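Local coordinates for tudor domain-containing protein 1 (Homo sapiens, PDB 5M9N) that probably helps silence transposable elements in the male germline through the piRNA pathway, binding Piwi proteins methylated on arginine through its Tudor domains, at residues 27-32 with 144-149. Residues are numbered along the deposited sequence; the frame is centred on the assembly and turned at random.
Sequences KVLTLN and QAIKCV
The side-chain amide of Gln-144 is met obliquely by Leu-29: methyl CD2 lies off one face and out beyond the nitrogen end, 4.1 Å from NE2, rather than squarely over the group. The two side chains cross at about a right angle. The CA–CB bond of Gln-144 points away from segment 27-32, but the chain bends at chi2 (-72°) and brings the amide back to Leu-29. NE2 is hydrogen-bonded to the carbonyl oxygen of Pro-142; this bond engages one of the two N-H groups of the amide, which helps a polar glutamine to sit in a buried place while the nitrogen end still lies against the leucine methyl.

Both segments belong to an extended Tudor domain, in which a Tudor core is joined to a staphylococcal-nuclease-like, OB-type subdomain. Strand 146-150 belongs to the latter, beside strands 49-54 and 189-195, and the irregular segment 27-32 approaches it just before strand 36-44.

The other half of the contact is wholly apolar and centres on Ile-146. Its CG1 is beside the backbone N (chi1 -64°) and its CG2 anti to it, which lets each branch serve a different leucine. CD1 of Leu-29 lies 3.6 Å from CG1 and 3.7 Å from CD1 of Ile-146, whereas CD2 of Leu-31 meets CG2 of Ile-146 tip to tip at 3.6 Å. A beta-branched isoleucine suits the extended strand, and the leucines, branched one carbon farther out at CG, extend methyls across from the loop to reach it. Phe-37 touches both Leu-31 and Ile-146.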
loop_
_atom_site.group_PDB
_atom_site.type_symbol
_atom_site.label_atom_id
_atom_site.label_comp_id
_atom_site.label_asym_id
_atom_site.label_seq_id
_atom_site.Cartn_x
_atom_site.Cartn_y
_atom_site.Cartn_z
ATOM N N LYS A 27 -1.185 -5.067 12.151
ATOM C CA LYS A 27 -2.282 -4.206 12.602
ATOM C C LYS A 27 -2.857 -3.450 11.403
ATOM O O LYS A 27 -2.183 -3.297 10.390
ATOM C CB LYS A 27 -1.774 -3.245 13.662
ATOM C CG LYS A 27 -1.447 -3.916 14.979
ATOM C CD LYS A 27 -0.732 -2.930 15.902
ATOM C CE LYS A 27 -0.901 -3.278 17.366
ATOM N NZ LYS A 27 -0.314 -4.617 17.652
ATOM N N VAL A 28 -4.102 -2.989 11.518
ATOM C CA VAL A 28 -4.831 -2.372 10.394
ATOM C C VAL A 28 -5.344 -1.008 10.830
ATOM O O VAL A 28 -5.890 -0.859 11.933
ATOM C CB VAL A 28 -5.992 -3.264 9.930
ATOM C CG1 VAL A 28 -6.886 -2.542 8.923
ATOM C CG2 VAL A 28 -5.449 -4.550 9.306
ATOM N N LEU A 29 -5.167 -0.009 9.968
ATOM C CA LEU A 29 -5.755 1.282 10.235
ATOM C C LEU A 29 -7.276 1.116 10.342
ATOM O O LEU A 29 -7.907 0.458 9.523
ATOM C CB LEU A 29 -5.387 2.292 9.150
ATOM C CG LEU A 29 -3.920 2.697 9.159
ATOM C CD1 LEU A 29 -3.497 3.237 7.809
ATOM C CD2 LEU A 29 -3.628 3.737 10.240
ATOM N N THR A 30 -7.820 1.645 11.431
ATOM C CA THR A 30 -9.248 1.776 11.633
ATOM C C THR A 30 -9.607 2.926 10.718
ATOM O O THR A 30 -9.067 4.051 10.866
ATOM C CB THR A 30 -9.607 2.136 13.101
ATOM O OG1 THR A 30 -9.269 1.049 13.972
ATOM C CG2 THR A 30 -11.116 2.470 13.267
ATOM N N LEU A 31 -10.453 2.614 9.744
ATOM C CA LEU A 31 -11.041 3.579 8.854
ATOM C C LEU A 31 -12.530 3.353 8.966
ATOM O O LEU A 31 -13.048 2.344 8.494
ATOM C CB LEU A 31 -10.555 3.367 7.433
ATOM C CG LEU A 31 -9.589 4.452 6.973
ATOM C CD1 LEU A 31 -8.377 4.561 7.870
ATOM C CD2 LEU A 31 -9.207 4.185 5.528
ATOM N N ASN A 32 -13.191 4.228 9.696
ATOM C CA ASN A 32 -14.647 4.167 9.827
ATOM C C ASN A 32 -15.304 4.831 8.620
ATOM O O ASN A 32 -14.726 5.767 8.017
ATOM C CB ASN A 32 -15.091 4.837 11.125
ATOM C CG ASN A 32 -14.535 4.138 12.362
ATOM O OD1 ASN A 32 -13.995 4.784 13.253
ATOM N ND2 ASN A 32 -14.631 2.817 12.403
ATOM N N GLN A 144 0.531 0.788 6.565
ATOM C CA GLN A 144 0.182 2.114 6.115
ATOM C C GLN A 144 -0.430 2.261 4.719
ATOM O O GLN A 144 -0.862 3.373 4.406
ATOM C CB GLN A 144 1.382 3.012 6.268
ATOM C CG GLN A 144 1.833 3.125 7.733
ATOM C CD GLN A 144 0.892 3.946 8.589
ATOM O OE1 GLN A 144 0.593 5.117 8.247
ATOM N NE2 GLN A 144 0.473 3.404 9.708
ATOM N N ALA A 145 -0.392 1.243 3.863
ATOM C CA ALA A 145 -0.945 1.344 2.516
ATOM C C ALA A 145 -2.402 0.965 2.644
ATOM O O ALA A 145 -2.711 -0.143 3.084
ATOM C CB ALA A 145 -0.268 0.412 1.546
ATOM N N ILE A 146 -3.295 1.911 2.400
ATOM C CA ILE A 146 -4.718 1.660 2.591
ATOM C C ILE A 146 -5.290 1.254 1.234
ATOM O O ILE A 146 -5.212 2.024 0.294
ATOM C CB ILE A 146 -5.427 2.894 3.121
ATOM C CG1 ILE A 146 -4.916 3.262 4.520
ATOM C CG2 ILE A 146 -6.915 2.651 3.234
ATOM C CD1 ILE A 146 -4.898 4.748 4.720
ATOM N N LYS A 147 -5.859 0.037 1.151
ATOM C CA LYS A 147 -6.400 -0.472 -0.090
ATOM C C LYS A 147 -7.788 0.105 -0.356
ATOM O O LYS A 147 -8.671 0.026 0.488
ATOM C CB LYS A 147 -6.482 -2.003 -0.057
ATOM C CG LYS A 147 -7.064 -2.593 -1.324
ATOM C CD LYS A 147 -6.339 -2.099 -2.557
ATOM C CE LYS A 147 -7.145 -2.488 -3.779
ATOM N NZ LYS A 147 -8.623 -2.212 -3.815
ATOM N N CYS A 148 -7.957 0.664 -1.550
ATOM C CA CYS A 148 -9.085 1.451 -1.920
ATOM C C CYS A 148 -9.677 1.026 -3.246
ATOM O O CYS A 148 -8.976 0.555 -4.147
ATOM C CB CYS A 148 -8.661 2.921 -2.058
ATOM S SG CYS A 148 -8.133 3.637 -0.486
ATOM N N VAL A 149 -10.986 1.270 -3.355
ATOM C CA VAL A 149 -11.731 1.198 -4.567
ATOM C C VAL A 149 -12.489 2.535 -4.714
ATOM O O VAL A 149 -13.063 2.996 -3.763
ATOM C CB VAL A 149 -12.815 0.135 -4.400
ATOM C CG1 VAL A 149 -13.750 0.102 -5.610
ATOM C CG2 VAL A 149 -12.177 -1.208 -4.117
#